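Local coordinates for putative regulatory protein (Streptomyces coelicolor A3, PDB 2PZ9) that probably binds DNA as a transcriptional regulator of the TetR family, at residues T93-P97 / A98-G102. Sequence-based numbering, arbitrary orientation.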
loop_
_atom_site.group_PDB
_atom_site.type_symbol
_atom_site.label_atom_id
_atom_site.label_comp_id
_atom_site.label_asym_id
_atom_site.label_seq_id
_atom_site.Cartn_x
_atom_site.Cartn_y
_atom_site.Cartn_z
ATOM N N THR A 93 8.834 11.346 12.903
ATOM C CA THR A 93 8.838 11.618 11.457
ATOM C C THR A 93 8.931 13.093 11.100
ATOM O O THR A 93 8.437 13.511 10.054
ATOM C CB THR A 93 7.629 10.897 10.769
ATOM O OG1 THR A 93 8.077 9.632 10.280
ATOM C CG2 THR A 93 6.975 11.691 9.613
ATOM N N GLN A 94 9.569 13.877 11.969
ATOM C CA GLN A 94 9.949 15.241 11.623
ATOM C C GLN A 94 10.418 15.262 10.148
ATOM O O GLN A 94 11.363 14.555 9.770
ATOM C CB GLN A 94 11.030 15.730 12.611
ATOM C CG GLN A 94 11.963 16.891 12.157
ATOM C CD GLN A 94 11.312 18.283 12.231
ATOM O OE1 GLN A 94 11.362 19.066 11.261
ATOM N NE2 GLN A 94 10.705 18.598 13.378
ATOM N N LEU A 95 9.721 16.027 9.311
ATOM C CA LEU A 95 10.116 16.132 7.916
ATOM C C LEU A 95 11.248 17.120 7.700
ATOM O O LEU A 95 11.159 18.281 8.096
ATOM C CB LEU A 95 8.937 16.499 7.012
ATOM C CG LEU A 95 9.292 17.095 5.625
ATOM C CD1 LEU A 95 10.076 16.145 4.704
ATOM C CD2 LEU A 95 8.048 17.594 4.906
ATOM N N ASP A 96 12.312 16.646 7.059
ATOM C CA ASP A 96 13.387 17.513 6.628
ATOM C C ASP A 96 13.346 17.695 5.112
ATOM O O ASP A 96 13.701 16.768 4.374
ATOM C CB ASP A 96 14.740 16.961 7.052
ATOM C CG ASP A 96 15.845 18.012 6.964
ATOM O OD1 ASP A 96 15.843 18.854 6.025
ATOM O OD2 ASP A 96 16.724 17.999 7.852
ATOM N N PRO A 97 12.910 18.889 4.640
ATOM C CA PRO A 97 12.755 19.152 3.214
ATOM C C PRO A 97 14.089 19.174 2.480
ATOM O O PRO A 97 14.129 18.976 1.265
ATOM C CB PRO A 97 12.102 20.526 3.187
ATOM C CG PRO A 97 11.515 20.692 4.525
ATOM C CD PRO A 97 12.489 20.053 5.432
ATOM N N ALA A 98 15.163 19.376 3.236
ATOM C CA ALA A 98 16.513 19.449 2.702
ATOM C C ALA A 98 17.200 18.088 2.712
ATOM O O ALA A 98 18.327 17.958 2.228
ATOM C CB ALA A 98 17.329 20.465 3.483
ATOM N N ASP A 99 16.526 17.082 3.263
ATOM C CA ASP A 99 16.970 15.709 3.144
ATOM C C ASP A 99 15.770 14.790 3.007
ATOM O O ASP A 99 15.324 14.139 3.955
ATOM C CB ASP A 99 17.843 15.302 4.332
ATOM C CG ASP A 99 18.433 13.882 4.184
ATOM O OD1 ASP A 99 18.267 13.215 3.141
ATOM O OD2 ASP A 99 19.071 13.419 5.136
ATOM N N LEU A 100 15.237 14.743 1.809
ATOM C CA LEU A 100 14.111 13.902 1.554
ATOM C C LEU A 100 14.463 12.401 1.576
ATOM O O LEU A 100 13.691 11.618 2.139
ATOM C CB LEU A 100 13.463 14.318 0.253
ATOM C CG LEU A 100 12.874 15.719 0.332
ATOM C CD1 LEU A 100 12.588 16.197 -1.064
ATOM C CD2 LEU A 100 11.622 15.767 1.191
ATOM N N PRO A 101 15.621 11.986 0.981
ATOM C CA PRO A 101 15.967 10.545 1.083
ATOM C C PRO A 101 16.232 10.069 2.521
ATOM O O PRO A 101 15.933 8.920 2.858
ATOM C CB PRO A 101 17.224 10.404 0.197
ATOM C CG PRO A 101 17.762 11.784 0.010
ATOM C CD PRO A 101 16.623 12.747 0.193
ATOM N N GLY A 102 16.787 10.953 3.349
ATOM C CA GLY A 102 16.980 10.680 4.755
ATOM C C GLY A 102 15.612 10.567 5.396
ATOM O O GLY A 102 15.397 9.726 6.263
#
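Ala98 and Asp96 meet in an Asx turn, at the loop that leads from helix 74-92 into helix 100-113. Ala98 N donates a hydrogen bond to Asp96 OD1 at 2.9 Å. The carboxylate receives it on its anti side, close to its own plane. Asp96 CG lies anti to the backbone N (chi1 -164°), which brings the carboxylate beside the turn, with OD1 at Ala98 N, and Ala98 CB also rests near this oxygen. A type I beta turn from Asp96 to Asp99 is nested with it. Its closing bond runs from Asp99 N to Asp96 O at 3.1 Å. The oxygen is approached from above the carbonyl plane. Asp96 thus accepts bonds with both its side chain and its backbone. Asp99 is also the N-cap of the helix. Leu100 opens the helix, and its branch lies by the carbonyl oxygens of Asp96 and Pro97. Its CD2 meets Leu95 CD1 at 3.9 Å, the two side chains crossing at a slant. Leu100 CG sits 3.6 Å from Pro97 O. Leu159 and Phe213, both in loops, also pack on this leucine. With an alanine in place of Leu100, the contact with Leu95 CD1 would be lost, and Leu159 and Phe213 would probably face a gap. Gly102 N supplies the capping bond. Asp99 OD1, also salt-bridged to Arg215, accepts this hydrogen bond from Gly102 N at 2.7 Å, with the nitrogen 54° out of the carboxylate plane.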